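Local coordinates for N-acetyl-beta-D glucosaminidase (Rhizomucor miehei CAU432, PDB 4ZM6), which probably removes N-acetylglucosamine through a family 3 glycoside hydrolase region and transfers acetyl groups from bound acetyl-CoA to glucosamine through a GCN5-related region, at residues K593-V598 against K625-L630; L613-V618 against R655-V660; L630-A635 against A672-K677. One frame throughout, in Å; residues are numbered along the deposited sequence.

Contact 1: residues K593-V598 against K625-L630. With ACO (acetyl coenzyme *a), chain C.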
loop_
_atom_site.group_PDB
_atom_site.type_symbol
_atom_site.label_atom_id
_atom_site.label_comp_id
_atom_site.label_asym_id
_atom_site.label_seq_id
_atom_site.Cartn_x
_atom_site.Cartn_y
_atom_site.Cartn_z
ATOM N N LYS A 593 -0.310 23.627 -0.542
ATOM C CA LYS A 593 0.084 24.430 0.605
ATOM C C LYS A 593 -0.349 23.721 1.875
ATOM O O LYS A 593 -1.490 23.283 1.990
ATOM C CB LYS A 593 -0.550 25.812 0.532
ATOM C CG LYS A 593 -0.281 26.693 1.737
ATOM C CD LYS A 593 -1.003 28.018 1.566
ATOM C CE LYS A 593 -1.441 28.612 2.893
ATOM N NZ LYS A 593 -2.720 29.339 2.717
ATOM N N ILE A 594 0.574 23.619 2.826
ATOM C CA ILE A 594 0.329 22.894 4.066
ATOM C C ILE A 594 -0.595 23.718 4.959
ATOM O O ILE A 594 -0.335 24.895 5.216
ATOM C CB ILE A 594 1.654 22.555 4.784
ATOM C CG1 ILE A 594 2.457 21.572 3.922
ATOM C CG2 ILE A 594 1.390 21.979 6.170
ATOM C CD1 ILE A 594 3.805 21.184 4.490
ATOM N N VAL A 595 -1.684 23.095 5.400
ATOM C CA VAL A 595 -2.693 23.769 6.219
ATOM C C VAL A 595 -2.877 23.144 7.602
ATOM O O VAL A 595 -3.287 23.827 8.537
ATOM C CB VAL A 595 -4.051 23.847 5.489
ATOM C CG1 VAL A 595 -3.943 24.797 4.308
ATOM C CG2 VAL A 595 -4.524 22.472 5.025
ATOM N N GLY A 596 -2.573 21.857 7.734
ATOM C CA GLY A 596 -2.599 21.195 9.035
ATOM C C GLY A 596 -1.534 20.125 9.170
ATOM O O GLY A 596 -0.989 19.637 8.174
ATOM N N PHE A 597 -1.256 19.752 10.413
ATOM C CA PHE A 597 -0.239 18.762 10.717
ATOM C C PHE A 597 -0.693 17.881 11.874
ATOM O O PHE A 597 -1.360 18.349 12.793
ATOM C CB PHE A 597 1.073 19.477 11.070
ATOM C CG PHE A 597 2.127 18.573 11.636
ATOM C CD1 PHE A 597 2.939 17.834 10.801
ATOM C CD2 PHE A 597 2.299 18.461 13.008
ATOM C CE1 PHE A 597 3.909 16.994 11.316
ATOM C CE2 PHE A 597 3.264 17.622 13.532
ATOM C CZ PHE A 597 4.071 16.887 12.684
ATOM N N VAL A 598 -0.320 16.606 11.819
ATOM C CA VAL A 598 -0.525 15.691 12.936
ATOM C C VAL A 598 0.746 14.869 13.191
ATOM O O VAL A 598 1.395 14.407 12.248
ATOM C CB VAL A 598 -1.743 14.771 12.695
ATOM C CG1 VAL A 598 -1.495 13.812 11.540
ATOM C CG2 VAL A 598 -2.110 14.003 13.956
ATOM N N LYS A 625 -13.100 23.778 8.853
ATOM C CA LYS A 625 -13.381 23.281 7.501
ATOM C C LYS A 625 -13.265 21.753 7.390
ATOM O O LYS A 625 -13.395 21.203 6.298
ATOM C CB LYS A 625 -12.438 23.941 6.494
ATOM C CG LYS A 625 -12.470 25.458 6.513
ATOM C CD LYS A 625 -11.507 26.034 5.490
ATOM C CE LYS A 625 -11.512 27.555 5.502
ATOM N NZ LYS A 625 -12.832 28.105 5.090
ATOM N N GLY A 626 -13.024 21.077 8.513
ATOM C CA GLY A 626 -12.894 19.620 8.533
ATOM C C GLY A 626 -11.480 19.086 8.340
ATOM O O GLY A 626 -11.295 17.880 8.192
ATOM N N VAL A 627 -10.479 19.968 8.350
ATOM C CA VAL A 627 -9.085 19.549 8.181
ATOM C C VAL A 627 -8.598 18.803 9.415
ATOM O O VAL A 627 -7.958 17.758 9.302
ATOM C CB VAL A 627 -8.150 20.743 7.912
ATOM C CG1 VAL A 627 -6.691 20.293 7.879
ATOM C CG2 VAL A 627 -8.533 21.428 6.606
ATOM N N GLY A 628 -8.895 19.348 10.591
ATOM C CA GLY A 628 -8.552 18.686 11.847
ATOM C C GLY A 628 -9.077 17.262 11.869
ATOM O O GLY A 628 -8.385 16.334 12.288
ATOM N N THR A 629 -10.302 17.101 11.383
ATOM C CA THR A 629 -10.972 15.811 11.368
ATOM C C THR A 629 -10.322 14.848 10.379
ATOM O O THR A 629 -10.151 13.669 10.690
ATOM C CB THR A 629 -12.472 15.994 11.071
ATOM O OG1 THR A 629 -13.083 16.648 12.191
ATOM C CG2 THR A 629 -13.167 14.660 10.831
ATOM N N LEU A 630 -9.962 15.345 9.199
ATOM C CA LEU A 630 -9.202 14.541 8.236
ATOM C C LEU A 630 -7.968 13.922 8.868
ATOM O O LEU A 630 -7.785 12.701 8.829
ATOM C CB LEU A 630 -8.759 15.380 7.041
ATOM C CG LEU A 630 -9.564 15.166 5.769
ATOM C CD1 LEU A 630 -11.000 15.652 5.925
ATOM C CD2 LEU A 630 -8.871 15.884 4.621
HETATM N N1A ACO C . -19.149 23.758 7.907
HETATM C C2A ACO C . -19.606 24.090 9.137
HETATM N N3A ACO C . -19.008 23.688 10.281
HETATM C C4A ACO C . -17.886 22.920 10.259
HETATM C C5A ACO C . -17.341 22.514 8.950
HETATM C C6A ACO C . -18.045 22.987 7.735
HETATM N N6A ACO C . -17.587 22.654 6.504
HETATM N N7A ACO C . -16.263 21.763 9.197
HETATM C C8A ACO C . -16.120 21.682 10.545
HETATM N N9A ACO C . -17.092 22.365 11.182
HETATM C C1B ACO C . -17.229 22.488 12.661
HETATM C C2B ACO C . -18.171 21.438 13.244
HETATM O O2B ACO C . -19.085 22.052 14.163
HETATM C C3B ACO C . -17.282 20.403 13.916
HETATM O O3B ACO C . -17.826 19.845 15.127
HETATM P P3B ACO C . -17.953 20.561 16.579
HETATM O O7A ACO C . -16.619 20.320 17.255
HETATM O O8A ACO C . -18.301 22.006 16.301
HETATM O O9A ACO C . -19.077 19.796 17.218
HETATM C C4B ACO C . -15.948 21.121 14.112
HETATM O O4B ACO C . -15.950 22.289 13.276
HETATM C C5B ACO C . -14.774 20.212 13.775
HETATM O O5B ACO C . -13.692 21.035 13.363
HETATM P P1A ACO C . -12.681 20.600 12.200
HETATM O O1A ACO C . -12.770 21.649 11.116
HETATM O O2A ACO C . -12.824 19.145 11.844
HETATM O O3A ACO C . -11.351 20.779 13.080
HETATM P P2A ACO C . -10.341 21.989 12.816
HETATM O O4A ACO C . -9.873 21.895 11.383
HETATM O O5A ACO C . -10.957 23.271 13.299
HETATM O O6A ACO C . -9.156 21.578 13.816
HETATM C CBP ACO C . -8.210 21.725 16.042
HETATM C CCP ACO C . -9.425 21.371 15.201
HETATM C CDP ACO C . -7.048 20.813 15.677
HETATM C CEP ACO C . -8.560 21.511 17.506
HETATM C CAP ACO C . -7.878 23.191 15.753
HETATM O OAP ACO C . -8.803 24.031 16.437
HETATM C C9P ACO C . -6.475 23.576 16.126
HETATM O O9P ACO C . -5.607 23.552 15.263
HETATM N N8P ACO C . -6.226 23.952 17.379
HETATM C C7P ACO C . -4.897 24.382 17.766
HETATM C C6P ACO C . -4.711 24.455 19.272
HETATM C C5P ACO C . -4.691 23.118 19.992
HETATM O O5P ACO C . -5.036 23.150 21.161
HETATM N N4P ACO C . -4.281 21.985 19.399
HETATM C C3P ACO C . -4.193 20.714 20.125
HETATM C C2P ACO C . -2.814 20.474 20.751
HETATM S S1P ACO C . -2.836 19.261 22.048
HETATM C C ACO C . -2.558 17.815 21.281
HETATM O O ACO C . -2.481 17.763 20.066
HETATM C CH3 ACO C . -2.416 16.596 22.135
#

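Contact 2: residues L613-V618 against R655-V660. With ACO (acetyl coenzyme *a), chain C.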
loop_
_atom_site.group_PDB
_atom_site.type_symbol
_atom_site.label_atom_id
_atom_site.label_comp_id
_atom_site.label_asym_id
_atom_site.label_seq_id
_atom_site.Cartn_x
_atom_site.Cartn_y
_atom_site.Cartn_z
ATOM N N LEU A 613 -1.065 10.271 20.248
ATOM C CA LEU A 613 -1.325 11.384 19.348
ATOM C C LEU A 613 -0.556 12.569 19.908
ATOM O O LEU A 613 -1.032 13.276 20.794
ATOM C CB LEU A 613 -2.827 11.668 19.246
ATOM C CG LEU A 613 -3.315 12.438 18.011
ATOM C CD1 LEU A 613 -4.832 12.451 17.940
ATOM C CD2 LEU A 613 -2.811 13.862 18.009
ATOM N N MET A 614 0.650 12.767 19.385
ATOM C CA MET A 614 1.599 13.717 19.958
ATOM C C MET A 614 1.129 15.149 19.758
ATOM O O MET A 614 1.272 15.991 20.641
ATOM C CB MET A 614 2.987 13.545 19.325
ATOM C CG MET A 614 3.626 12.178 19.535
ATOM S SD MET A 614 5.104 11.949 18.519
ATOM C CE MET A 614 6.231 13.081 19.325
ATOM N N LEU A 615 0.585 15.424 18.584
ATOM C CA LEU A 615 0.169 16.775 18.251
ATOM C C LEU A 615 -0.833 16.741 17.105
ATOM O O LEU A 615 -0.743 15.885 16.219
ATOM C CB LEU A 615 1.385 17.619 17.866
ATOM C CG LEU A 615 1.157 19.112 17.644
ATOM C CD1 LEU A 615 0.937 19.826 18.964
ATOM C CD2 LEU A 615 2.340 19.720 16.909
ATOM N N LEU A 616 -1.795 17.659 17.157
ATOM C CA LEU A 616 -2.736 17.889 16.072
ATOM C C LEU A 616 -2.938 19.386 16.018
ATOM O O LEU A 616 -3.271 19.993 17.029
ATOM C CB LEU A 616 -4.068 17.199 16.365
ATOM C CG LEU A 616 -4.964 16.726 15.210
ATOM C CD1 LEU A 616 -6.432 16.813 15.624
ATOM C CD2 LEU A 616 -4.743 17.496 13.915
ATOM N N MET A 617 -2.719 19.990 14.856
ATOM C CA MET A 617 -2.838 21.443 14.717
ATOM C C MET A 617 -3.156 21.818 13.278
ATOM O O MET A 617 -2.653 21.183 12.349
ATOM C CB MET A 617 -1.535 22.124 15.155
ATOM C CG MET A 617 -0.414 22.053 14.122
ATOM S SD MET A 617 1.249 22.480 14.684
ATOM C CE MET A 617 0.940 24.024 15.520
ATOM N N VAL A 618 -4.000 22.836 13.098
ATOM C CA VAL A 618 -4.263 23.397 11.765
ATOM C C VAL A 618 -4.284 24.929 11.832
ATOM O O VAL A 618 -4.688 25.511 12.840
ATOM C CB VAL A 618 -5.559 22.824 11.101
ATOM C CG1 VAL A 618 -6.067 21.583 11.828
ATOM C CG2 VAL A 618 -6.675 23.853 11.026
ATOM N N ARG A 655 7.946 14.429 23.416
ATOM C CA ARG A 655 6.691 15.083 23.757
ATOM C C ARG A 655 6.694 16.586 23.565
ATOM O O ARG A 655 7.638 17.260 23.957
ATOM C CB ARG A 655 6.373 14.780 25.223
ATOM C CG ARG A 655 5.316 15.670 25.854
ATOM C CD ARG A 655 5.512 15.829 27.350
ATOM N NE ARG A 655 5.938 14.590 27.992
ATOM C CZ ARG A 655 6.266 14.499 29.276
ATOM N NH1 ARG A 655 6.192 15.564 30.075
ATOM N NH2 ARG A 655 6.657 13.331 29.768
ATOM N N PHE A 656 5.611 17.099 22.980
ATOM C CA PHE A 656 5.276 18.522 23.067
ATOM C C PHE A 656 4.430 18.767 24.314
ATOM O O PHE A 656 4.726 19.655 25.106
ATOM C CB PHE A 656 4.480 18.971 21.852
ATOM C CG PHE A 656 5.195 18.790 20.546
ATOM C CD1 PHE A 656 6.208 19.656 20.172
ATOM C CD2 PHE A 656 4.826 17.777 19.674
ATOM C CE1 PHE A 656 6.853 19.504 18.957
ATOM C CE2 PHE A 656 5.464 17.620 18.458
ATOM C CZ PHE A 656 6.482 18.484 18.098
ATOM N N PHE A 657 3.369 17.972 24.466
ATOM C CA PHE A 657 2.454 18.057 25.608
ATOM C C PHE A 657 2.103 16.650 26.114
ATOM O O PHE A 657 2.024 15.709 25.321
ATOM C CB PHE A 657 1.162 18.773 25.205
ATOM C CG PHE A 657 1.372 20.113 24.540
ATOM C CD1 PHE A 657 2.061 21.131 25.189
ATOM C CD2 PHE A 657 0.846 20.370 23.278
ATOM C CE1 PHE A 657 2.242 22.366 24.579
ATOM C CE2 PHE A 657 1.023 21.603 22.666
ATOM C CZ PHE A 657 1.718 22.604 23.317
ATOM N N PRO A 658 1.904 16.497 27.439
ATOM C CA PRO A 658 1.498 15.216 28.020
ATOM C C PRO A 658 -0.006 14.982 27.918
ATOM O O PRO A 658 -0.463 13.846 28.001
ATOM C CB PRO A 658 1.890 15.369 29.483
ATOM C CG PRO A 658 1.680 16.819 29.748
ATOM C CD PRO A 658 2.076 17.527 28.483
ATOM N N GLY A 659 -0.758 16.067 27.777
ATOM C CA GLY A 659 -2.193 16.016 27.562
ATOM C C GLY A 659 -2.549 17.258 26.781
ATOM O O GLY A 659 -1.743 17.727 25.978
ATOM N N VAL A 660 -3.737 17.807 27.015
ATOM C CA VAL A 660 -4.159 18.993 26.289
ATOM C C VAL A 660 -4.022 20.214 27.190
ATOM O O VAL A 660 -4.610 20.259 28.267
ATOM C CB VAL A 660 -5.612 18.876 25.788
ATOM C CG1 VAL A 660 -5.986 20.098 24.955
ATOM C CG2 VAL A 660 -5.795 17.596 24.980
HETATM N N1A ACO C . -19.149 23.758 7.907
HETATM C C2A ACO C . -19.606 24.090 9.137
HETATM N N3A ACO C . -19.008 23.688 10.281
HETATM C C4A ACO C . -17.886 22.920 10.259
HETATM C C5A ACO C . -17.341 22.514 8.950
HETATM C C6A ACO C . -18.045 22.987 7.735
HETATM N N6A ACO C . -17.587 22.654 6.504
HETATM N N7A ACO C . -16.263 21.763 9.197
HETATM C C8A ACO C . -16.120 21.682 10.545
HETATM N N9A ACO C . -17.092 22.365 11.182
HETATM C C1B ACO C . -17.229 22.488 12.661
HETATM C C2B ACO C . -18.171 21.438 13.244
HETATM O O2B ACO C . -19.085 22.052 14.163
HETATM C C3B ACO C . -17.282 20.403 13.916
HETATM O O3B ACO C . -17.826 19.845 15.127
HETATM P P3B ACO C . -17.953 20.561 16.579
HETATM O O7A ACO C . -16.619 20.320 17.255
HETATM O O8A ACO C . -18.301 22.006 16.301
HETATM O O9A ACO C . -19.077 19.796 17.218
HETATM C C4B ACO C . -15.948 21.121 14.112
HETATM O O4B ACO C . -15.950 22.289 13.276
HETATM C C5B ACO C . -14.774 20.212 13.775
HETATM O O5B ACO C . -13.692 21.035 13.363
HETATM P P1A ACO C . -12.681 20.600 12.200
HETATM O O1A ACO C . -12.770 21.649 11.116
HETATM O O2A ACO C . -12.824 19.145 11.844
HETATM O O3A ACO C . -11.351 20.779 13.080
HETATM P P2A ACO C . -10.341 21.989 12.816
HETATM O O4A ACO C . -9.873 21.895 11.383
HETATM O O5A ACO C . -10.957 23.271 13.299
HETATM O O6A ACO C . -9.156 21.578 13.816
HETATM C CBP ACO C . -8.210 21.725 16.042
HETATM C CCP ACO C . -9.425 21.371 15.201
HETATM C CDP ACO C . -7.048 20.813 15.677
HETATM C CEP ACO C . -8.560 21.511 17.506
HETATM C CAP ACO C . -7.878 23.191 15.753
HETATM O OAP ACO C . -8.803 24.031 16.437
HETATM C C9P ACO C . -6.475 23.576 16.126
HETATM O O9P ACO C . -5.607 23.552 15.263
HETATM N N8P ACO C . -6.226 23.952 17.379
HETATM C C7P ACO C . -4.897 24.382 17.766
HETATM C C6P ACO C . -4.711 24.455 19.272
HETATM C C5P ACO C . -4.691 23.118 19.992
HETATM O O5P ACO C . -5.036 23.150 21.161
HETATM N N4P ACO C . -4.281 21.985 19.399
HETATM C C3P ACO C . -4.193 20.714 20.125
HETATM C C2P ACO C . -2.814 20.474 20.751
HETATM S S1P ACO C . -2.836 19.261 22.048
HETATM C C ACO C . -2.558 17.815 21.281
HETATM O O ACO C . -2.481 17.763 20.066
HETATM C CH3 ACO C . -2.416 16.596 22.135
#

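Contact 3: residues L630-A635 against A672-K677. With ACO (acetyl coenzyme *a), chain C.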
loop_
_atom_site.group_PDB
_atom_site.type_symbol
_atom_site.label_atom_id
_atom_site.label_comp_id
_atom_site.label_asym_id
_atom_site.label_seq_id
_atom_site.Cartn_x
_atom_site.Cartn_y
_atom_site.Cartn_z
ATOM N N LEU A 630 -9.962 15.345 9.199
ATOM C CA LEU A 630 -9.202 14.541 8.236
ATOM C C LEU A 630 -7.968 13.922 8.868
ATOM O O LEU A 630 -7.785 12.701 8.829
ATOM C CB LEU A 630 -8.759 15.380 7.041
ATOM C CG LEU A 630 -9.564 15.166 5.769
ATOM C CD1 LEU A 630 -11.000 15.652 5.925
ATOM C CD2 LEU A 630 -8.871 15.884 4.621
ATOM N N LEU A 631 -7.132 14.785 9.446
ATOM C CA LEU A 631 -5.852 14.385 10.028
ATOM C C LEU A 631 -6.059 13.460 11.212
ATOM O O LEU A 631 -5.362 12.460 11.359
ATOM C CB LEU A 631 -5.057 15.620 10.471
ATOM C CG LEU A 631 -4.575 16.535 9.344
ATOM C CD1 LEU A 631 -4.031 17.844 9.889
ATOM C CD2 LEU A 631 -3.532 15.832 8.490
ATOM N N HIS A 632 -7.022 13.816 12.052
ATOM C CA HIS A 632 -7.366 13.038 13.233
ATOM C C HIS A 632 -7.753 11.602 12.871
ATOM O O HIS A 632 -7.327 10.645 13.523
ATOM C CB HIS A 632 -8.511 13.743 13.957
ATOM C CG HIS A 632 -9.045 12.994 15.131
ATOM N ND1 HIS A 632 -9.881 11.908 14.999
ATOM C CD2 HIS A 632 -8.885 13.188 16.457
ATOM C CE1 HIS A 632 -10.202 11.455 16.196
ATOM N NE2 HIS A 632 -9.611 12.216 17.096
ATOM N N ASP A 633 -8.558 11.461 11.824
ATOM C CA ASP A 633 -8.979 10.152 11.342
ATOM C C ASP A 633 -7.813 9.349 10.761
ATOM O O ASP A 633 -7.696 8.147 11.008
ATOM C CB ASP A 633 -10.099 10.311 10.310
ATOM C CG ASP A 633 -11.418 10.716 10.946
ATOM O OD1 ASP A 633 -11.402 11.408 11.989
ATOM O OD2 ASP A 633 -12.475 10.330 10.414
ATOM N N ALA A 634 -6.948 10.015 10.001
ATOM C CA ALA A 634 -5.728 9.385 9.486
ATOM C C ALA A 634 -4.900 8.816 10.631
ATOM O O ALA A 634 -4.342 7.729 10.522
ATOM C CB ALA A 634 -4.905 10.384 8.684
ATOM N N ALA A 635 -4.848 9.547 11.739
ATOM C CA ALA A 635 -4.135 9.089 12.923
ATOM C C ALA A 635 -4.756 7.828 13.530
ATOM O O ALA A 635 -4.044 6.858 13.791
ATOM C CB ALA A 635 -4.061 10.199 13.963
ATOM N N ALA A 672 -12.619 20.141 23.930
ATOM C CA ALA A 672 -13.982 19.823 23.520
ATOM C C ALA A 672 -13.987 19.097 22.173
ATOM O O ALA A 672 -14.742 18.146 21.976
ATOM C CB ALA A 672 -14.821 21.089 23.445
ATOM N N PHE A 673 -13.137 19.544 21.252
ATOM C CA PHE A 673 -12.995 18.883 19.961
ATOM C C PHE A 673 -12.743 17.390 20.157
ATOM O O PHE A 673 -13.418 16.554 19.548
ATOM C CB PHE A 673 -11.858 19.518 19.154
ATOM C CG PHE A 673 -11.514 18.772 17.896
ATOM C CD1 PHE A 673 -10.584 17.748 17.916
ATOM C CD2 PHE A 673 -12.121 19.096 16.693
ATOM C CE1 PHE A 673 -10.270 17.061 16.759
ATOM C CE2 PHE A 673 -11.812 18.410 15.533
ATOM C CZ PHE A 673 -10.887 17.391 15.565
ATOM N N PHE A 674 -11.786 17.067 21.028
ATOM C CA PHE A 674 -11.377 15.679 21.254
ATOM C C PHE A 674 -12.421 14.840 21.997
ATOM O O PHE A 674 -12.661 13.696 21.614
ATOM C CB PHE A 674 -10.022 15.610 21.979
ATOM C CG PHE A 674 -8.848 16.018 21.121
ATOM C CD1 PHE A 674 -8.572 15.356 19.934
ATOM C CD2 PHE A 674 -8.010 17.048 21.509
ATOM C CE1 PHE A 674 -7.499 15.728 19.143
ATOM C CE2 PHE A 674 -6.934 17.421 20.725
ATOM C CZ PHE A 674 -6.679 16.762 19.538
ATOM N N SER A 675 -13.044 15.380 23.044
ATOM C CA SER A 675 -14.072 14.617 23.771
ATOM C C SER A 675 -15.267 14.330 22.870
ATOM O O SER A 675 -15.808 13.222 22.883
ATOM C CB SER A 675 -14.523 15.327 25.046
ATOM O OG SER A 675 -14.581 16.719 24.848
ATOM N N LYS A 676 -15.639 15.315 22.058
ATOM C CA LYS A 676 -16.742 15.170 21.106
ATOM C C LYS A 676 -16.536 14.056 20.071
ATOM O O LYS A 676 -17.511 13.514 19.555
ATOM C CB LYS A 676 -16.980 16.497 20.387
ATOM C CG LYS A 676 -18.335 16.615 19.724
ATOM C CD LYS A 676 -18.871 18.029 19.890
ATOM C CE LYS A 676 -20.284 18.153 19.352
ATOM N NZ LYS A 676 -20.355 17.834 17.897
ATOM N N LYS A 677 -15.277 13.739 19.762
ATOM C CA LYS A 677 -14.932 12.626 18.869
ATOM C C LYS A 677 -14.928 11.285 19.600
ATOM O O LYS A 677 -14.886 10.237 18.959
ATOM C CB LYS A 677 -13.548 12.831 18.244
ATOM C CG LYS A 677 -13.404 14.085 17.398
ATOM C CD LYS A 677 -13.837 13.865 15.962
ATOM C CE LYS A 677 -13.609 15.119 15.136
ATOM N NZ LYS A 677 -14.539 15.191 13.977
HETATM N N1A ACO C . -19.149 23.758 7.907
HETATM C C2A ACO C . -19.606 24.090 9.137
HETATM N N3A ACO C . -19.008 23.688 10.281
HETATM C C4A ACO C . -17.886 22.920 10.259
HETATM C C5A ACO C . -17.341 22.514 8.950
HETATM C C6A ACO C . -18.045 22.987 7.735
HETATM N N6A ACO C . -17.587 22.654 6.504
HETATM N N7A ACO C . -16.263 21.763 9.197
HETATM C C8A ACO C . -16.120 21.682 10.545
HETATM N N9A ACO C . -17.092 22.365 11.182
HETATM C C1B ACO C . -17.229 22.488 12.661
HETATM C C2B ACO C . -18.171 21.438 13.244
HETATM O O2B ACO C . -19.085 22.052 14.163
HETATM C C3B ACO C . -17.282 20.403 13.916
HETATM O O3B ACO C . -17.826 19.845 15.127
HETATM P P3B ACO C . -17.953 20.561 16.579
HETATM O O7A ACO C . -16.619 20.320 17.255
HETATM O O8A ACO C . -18.301 22.006 16.301
HETATM O O9A ACO C . -19.077 19.796 17.218
HETATM C C4B ACO C . -15.948 21.121 14.112
HETATM O O4B ACO C . -15.950 22.289 13.276
HETATM C C5B ACO C . -14.774 20.212 13.775
HETATM O O5B ACO C . -13.692 21.035 13.363
HETATM P P1A ACO C . -12.681 20.600 12.200
HETATM O O1A ACO C . -12.770 21.649 11.116
HETATM O O2A ACO C . -12.824 19.145 11.844
HETATM O O3A ACO C . -11.351 20.779 13.080
HETATM P P2A ACO C . -10.341 21.989 12.816
HETATM O O4A ACO C . -9.873 21.895 11.383
HETATM O O5A ACO C . -10.957 23.271 13.299
HETATM O O6A ACO C . -9.156 21.578 13.816
HETATM C CBP ACO C . -8.210 21.725 16.042
HETATM C CCP ACO C . -9.425 21.371 15.201
HETATM C CDP ACO C . -7.048 20.813 15.677
HETATM C CEP ACO C . -8.560 21.511 17.506
HETATM C CAP ACO C . -7.878 23.191 15.753
HETATM O OAP ACO C . -8.803 24.031 16.437
HETATM C C9P ACO C . -6.475 23.576 16.126
HETATM O O9P ACO C . -5.607 23.552 15.263
HETATM N N8P ACO C . -6.226 23.952 17.379
HETATM C C7P ACO C . -4.897 24.382 17.766
HETATM C C6P ACO C . -4.711 24.455 19.272
HETATM C C5P ACO C . -4.691 23.118 19.992
HETATM O O5P ACO C . -5.036 23.150 21.161
HETATM N N4P ACO C . -4.281 21.985 19.399
HETATM C C3P ACO C . -4.193 20.714 20.125
HETATM C C2P ACO C . -2.814 20.474 20.751
HETATM S S1P ACO C . -2.836 19.261 22.048
HETATM C C ACO C . -2.558 17.815 21.281
HETATM O O ACO C . -2.481 17.763 20.066
HETATM C CH3 ACO C . -2.416 16.596 22.135
#

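Contact 1: residues K593-V598 against K625-L630
Val595 and Val627 meet through one methyl each, CG2 of Val595 standing 4.2 Å from CG1 of Val627, and the two side chains cross at about a right angle. In Val595 the touching branch sits between the backbone N and the carbonyl carbon, which turns it toward the helix, while CG1 lies anti to the carbonyl carbon. Val627 extends CG1 anti to its backbone N (chi1 174°), so this same methyl also reaches over the bare backbone of Gly596, whose CA lies 4.3 Å from it. Val595 and Gly596 both face Ala587 in a classic beta bulge, consistent with two consecutive residues reaching the one valine. Ala587 and Phe539 also touch Val627, extending the apolar patch beyond this small buried contact.

Gly626, Val627 and Gly628 form the closing G-x-G of the Q/R-x-x-G-x-G/A signature of GNAT acetyltransferases, the loop and helix start that cradle the pyrophosphate of acetyl-CoA. Gly626 occupies the N-cap with a positive phi (91°), which suits a residue with no CB to press against the preceding carbonyl O, and its N donates to O1A of the cofactor at 2.7 Å. Two residues on, Gly628 N donates to O4A at 2.8 Å, and its lack of a side chain lets the pyrophosphate lie close over the helix start. Phosphate oxygen O2A is gripped by Thr629 alone among these residues: OG1 donates to it at 2.5 Å and the backbone N adds a weak bond. That double use follows from chi1 of -68°, which places OG1 beside the backbone N. OG1 is also hydrogen-bonded to Lys677 NZ. The amide donors gathered at the helix N-terminus would be expected to stabilise the phosphate charge, and Val627, between the two glycines, faces the sheet behind them.

Contact 2: residues L613-V618 against R655-V660
Leu615 wedges against two phenylalanines, using different atoms for each. Its CB lies 3.9 Å from Phe656 CD2, and CD2 of the leucine rests over one face of the Phe656 ring, 4.0 Å above the plane and toward the rim. The other methyl, CD1, approaches Phe657 obliquely, 4.1 Å from CE2. With CG anti to the backbone N (chi1 -173°), the leucine fork reaches out to both rings, and Phe656 in turn lays its CB over a face of Phe657.

Met614 and Leu615 both face Ala599, making a classic beta bulge in strand 608-618, as in the bulged strand of the GNAT fold where acetyl-CoA docks. Beyond the bulge the strand holds the cofactor as if it were a further strand: Val618 N donates to pantetheine O9P at 2.8 Å, nearly straight at 164°, and Leu616 N donates to the acetyl oxygen O at 3.0 Å, more bent at 133°. Phe657 borders the reactive end, with CD2 4.0 Å from the thioester sulfur S1P.

Packing slackens toward Met614, whose carbonyl O lies at the edge of the Phe656 ring, 4.1 Å from CD2, while its side chain keeps a wider separation. Arg655, partly exposed, points its CB away from the strand and forms a salt bridge with Asp834.

Contact 3: residues L630-A635 against A672-K677
The His632 imidazole carries Lys677 CG over one face, 4.2 Å above the plane and toward the rim, and meets Phe674 CE1 at its edge. His632 CD2 likewise lies in the plane of the Phe674 ring, 3.9 Å from CE1, so these rings meet edge to edge without stacking. Phe673 CE1 approaches His632 CD2 obliquely at 4.1 Å. One face of Phe673 receives the pantetheine carbon CCP of acetyl-CoA, 3.7 Å above its plane, while CD1 of Phe673 sits over a face of Phe674.

The imidazole bridges two helices of the first N-acetyltransferase region, the one binding acetyl-CoA here; the axes of segments 630-635 and 672-677 come within 12.6 Å and cross at -53°. With CG anti to the backbone N (chi1 175°), His632 spans that gap.

Its nitrogens have different partners: ND1 donates a weak bond to Asp633 OD1, and NE2 is hydrogen-bonded to Trp679 NE1, which together probably restrain the ring's rotation. Lys676 NZ bonds to the phosphate oxygen O9A at a doubtfully short modelled separation, and probably helps balance that phosphate's charge. Lys677 acts on the pyrophosphate indirectly, as a second-shell residue: its NZ holds Thr629 OG1, which binds O2A.

How the contacts relate
All three contacts lie in the first of the two N-acetyltransferase regions and touch the same acetyl-CoA; their centres are 14 Å (contacts 1 and 2), 11 Å (1 and 3) and 12 Å (2 and 3) apart. Contacts 1 and 2 use neighbouring antiparallel strands, 594-605 and 608-618, of one mixed sheet, joined by the bond Phe597 N to Met617 O. Contacts 1 and 3 share helix 627-642 and Leu630. Along the chain contact 1 closes before contact 3 opens, whereas contact 2 interlaces with both. Leu616 packs on Leu631, Phe673 and Phe674, tying contact 2 to 3. The cofactor thus runs from the pyrophosphate site of contact 1 to the thioester at contact 2, flanked by contact 3.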